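PDB 2Y8Y: CRISPR-associated endoribonuclease Cse3 from Thermus thermophilus, which cleaves CRISPR transcripts as an endoribonuclease of the Cas6/Cse3/CasE family and keeps hold of the processed crRNA. Local coordinates for residues Y27-T32 / E78-V83. Numbering follows the deposited sequence.
Sequences YEMHRT and EGYAQV. With nucleotides of chain B.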
loop_
_atom_site.group_PDB
_atom_site.type_symbol
_atom_site.label_atom_id
_atom_site.label_comp_id
_atom_site.label_asym_id
_atom_site.label_seq_id
_atom_site.Cartn_x
_atom_site.Cartn_y
_atom_site.Cartn_z
ATOM N N TYR A 27 7.947 11.176 3.415
ATOM C CA TYR A 27 9.099 11.346 2.541
ATOM C C TYR A 27 10.370 10.757 3.164
ATOM O O TYR A 27 11.158 10.096 2.488
ATOM C CB TYR A 27 9.304 12.821 2.201
ATOM C CG TYR A 27 10.557 13.066 1.402
ATOM C CD1 TYR A 27 10.553 12.954 0.020
ATOM C CD2 TYR A 27 11.748 13.406 2.031
ATOM C CE1 TYR A 27 11.700 13.174 -0.716
ATOM C CE2 TYR A 27 12.899 13.626 1.305
ATOM C CZ TYR A 27 12.871 13.510 -0.068
ATOM O OH TYR A 27 14.017 13.730 -0.796
ATOM N N GLU A 28 10.568 10.991 4.456
ATOM C CA GLU A 28 11.724 10.430 5.149
ATOM C C GLU A 28 11.606 8.916 5.300
ATOM O O GLU A 28 12.582 8.186 5.169
ATOM C CB GLU A 28 11.909 11.092 6.518
ATOM C CG GLU A 28 12.396 12.530 6.463
ATOM C CD GLU A 28 13.763 12.670 5.816
ATOM O OE1 GLU A 28 14.522 11.676 5.778
ATOM O OE2 GLU A 28 14.080 13.777 5.338
ATOM N N MET A 29 10.402 8.442 5.588
ATOM C CA MET A 29 10.191 7.002 5.676
ATOM C C MET A 29 10.589 6.331 4.363
ATOM O O MET A 29 11.244 5.295 4.360
ATOM C CB MET A 29 8.741 6.691 6.012
ATOM C CG MET A 29 8.444 5.206 6.139
ATOM S SD MET A 29 9.170 4.534 7.652
ATOM C CE MET A 29 8.069 5.238 8.880
ATOM N N HIS A 30 10.204 6.940 3.248
ATOM C CA HIS A 30 10.560 6.421 1.930
ATOM C C HIS A 30 12.076 6.325 1.754
ATOM O O HIS A 30 12.582 5.326 1.237
ATOM C CB HIS A 30 9.951 7.313 0.842
ATOM C CG HIS A 30 10.373 6.962 -0.550
ATOM N ND1 HIS A 30 9.991 5.795 -1.179
ATOM C CD2 HIS A 30 11.135 7.634 -1.442
ATOM C CE1 HIS A 30 10.498 5.764 -2.395
ATOM N NE2 HIS A 30 11.198 6.870 -2.583
ATOM N N ARG A 31 12.790 7.367 2.164
ATOM C CA ARG A 31 14.249 7.367 2.056
ATOM C C ARG A 31 14.854 6.194 2.826
ATOM O O ARG A 31 15.738 5.495 2.326
ATOM C CB ARG A 31 14.839 8.690 2.550
ATOM C CG ARG A 31 14.455 9.901 1.710
ATOM C CD ARG A 31 14.983 11.194 2.320
ATOM N NE ARG A 31 16.412 11.393 2.089
ATOM C CZ ARG A 31 16.913 12.090 1.072
ATOM N NH1 ARG A 31 16.100 12.650 0.188
ATOM N NH2 ARG A 31 18.225 12.228 0.937
ATOM N N THR A 32 14.368 5.979 4.045
ATOM C CA THR A 32 14.862 4.881 4.872
ATOM C C THR A 32 14.573 3.505 4.285
ATOM O O THR A 32 15.481 2.689 4.114
ATOM C CB THR A 32 14.278 4.945 6.286
ATOM O OG1 THR A 32 14.763 6.117 6.942
ATOM C CG2 THR A 32 14.687 3.713 7.090
ATOM N N GLU A 78 20.703 1.102 14.336
ATOM C CA GLU A 78 20.493 0.360 15.569
ATOM C C GLU A 78 19.432 1.070 16.401
ATOM O O GLU A 78 19.435 2.295 16.513
ATOM C CB GLU A 78 21.799 0.221 16.359
ATOM C CG GLU A 78 22.842 -0.640 15.667
ATOM C CD GLU A 78 22.310 -2.015 15.299
ATOM O OE1 GLU A 78 21.359 -2.484 15.959
ATOM O OE2 GLU A 78 22.840 -2.625 14.345
ATOM N N GLY A 79 18.511 0.298 16.968
ATOM C CA GLY A 79 17.473 0.857 17.812
ATOM C C GLY A 79 16.302 1.461 17.057
ATOM O O GLY A 79 15.333 1.901 17.675
ATOM N N TYR A 80 16.380 1.478 15.728
ATOM C CA TYR A 80 15.328 2.059 14.892
ATOM C C TYR A 80 14.030 1.268 14.992
ATOM O O TYR A 80 12.957 1.836 15.227
ATOM C CB TYR A 80 15.788 2.130 13.433
ATOM C CG TYR A 80 14.784 2.704 12.454
ATOM C CD1 TYR A 80 14.730 4.070 12.207
ATOM C CD2 TYR A 80 13.915 1.878 11.752
ATOM C CE1 TYR A 80 13.824 4.599 11.296
ATOM C CE2 TYR A 80 13.008 2.396 10.841
ATOM C CZ TYR A 80 12.967 3.758 10.623
ATOM O OH TYR A 80 12.066 4.270 9.717
ATOM N N ALA A 81 14.127 -0.047 14.817
ATOM C CA ALA A 81 12.940 -0.883 14.843
ATOM C C ALA A 81 13.228 -2.321 15.246
ATOM O O ALA A 81 14.360 -2.803 15.151
ATOM C CB ALA A 81 12.252 -0.851 13.483
ATOM N N GLN A 82 12.187 -2.999 15.710
ATOM C CA GLN A 82 12.214 -4.441 15.818
ATOM C C GLN A 82 11.806 -4.981 14.455
ATOM O O GLN A 82 10.692 -4.734 13.988
ATOM C CB GLN A 82 11.246 -4.919 16.895
ATOM C CG GLN A 82 11.225 -6.423 17.074
ATOM C CD GLN A 82 10.361 -6.851 18.239
ATOM O OE1 GLN A 82 9.712 -6.024 18.881
ATOM N NE2 GLN A 82 10.349 -8.150 18.522
ATOM N N VAL A 83 12.726 -5.677 13.796
ATOM C CA VAL A 83 12.468 -6.255 12.481
ATOM C C VAL A 83 12.037 -7.704 12.631
ATOM O O VAL A 83 12.823 -8.548 13.039
ATOM C CB VAL A 83 13.727 -6.233 11.585
ATOM C CG1 VAL A 83 13.406 -6.784 10.196
ATOM C CG2 VAL A 83 14.312 -4.831 11.499
ATOM P P A B 18 11.195 10.926 -3.871
ATOM O OP1 A B 18 9.948 10.903 -3.087
ATOM O OP2 A B 18 11.782 12.239 -4.246
ATOM O "O5'" A B 18 12.291 10.028 -3.145
ATOM C "C5'" A B 18 13.640 9.999 -3.588
ATOM C "C4'" A B 18 14.550 9.473 -2.508
ATOM O "O4'" A B 18 14.298 8.059 -2.289
ATOM C "C3'" A B 18 16.039 9.527 -2.796
ATOM O "O3'" A B 18 16.599 10.815 -2.614
ATOM C "C2'" A B 18 16.587 8.480 -1.837
ATOM O "O2'" A B 18 16.625 8.982 -0.507
ATOM C "C1'" A B 18 15.501 7.411 -1.922
ATOM N N9 A B 18 15.823 6.401 -2.946
ATOM C C8 A B 18 15.270 6.221 -4.190
ATOM N N7 A B 18 15.802 5.224 -4.861
ATOM C C5 A B 18 16.780 4.727 -4.006
ATOM C C6 A B 18 17.705 3.670 -4.111
ATOM N N6 A B 18 17.816 2.881 -5.183
ATOM N N1 A B 18 18.526 3.447 -3.063
ATOM C C2 A B 18 18.433 4.231 -1.982
ATOM N N3 A B 18 17.604 5.249 -1.768
ATOM C C4 A B 18 16.801 5.446 -2.824
#
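The ring of Tyr-80 meets the helix at its hydroxyl end, where the methyl of Thr-32 stands obliquely to the ring, CG2 lying 3.9 Å from Tyr-80 CZ. This joins helix 26-34 of the N-terminal ferredoxin-like domain to the loop residue that leads into strand 81-89, an outermost strand of the four-stranded antiparallel sheet. With CG anti to the backbone N (chi1 180°), Tyr-80 projects toward the helix and bridges the 10.4 Å between Thr-32 CA and Tyr-80 CA. The Met-29 chain turns at chi2 (72°) and swings SD to 3.6 Å from Tyr-80 OH. Among these nonpolar neighbours the buried hydroxyl is satisfied by Asp-22 of helix 17-24, whose OD2 also bonds Thr-32 OG1, so one carboxylate oxygen ties both sides together.

Another side of the same helix turn faces the RNA. Tyr-27, inferred to stabilise the transition state, presents its ring edge to the phosphate of A18 of chain B, CE1 lying 3.7 Å from OP2 in the ring plane. His-30 likewise comes edge-on, CD2 3.2 Å from O5' of A18 of chain B. Above one face of the Arg-31 guanidinium, over its centre, lies O2' of the same nucleotide, while Tyr-27 CZ is at the edge. There Arg-31 NH1 lies 2.5 Å from Tyr-27 OH, a weak hydrogen bond bent to 116° and made doubtful by its shortness.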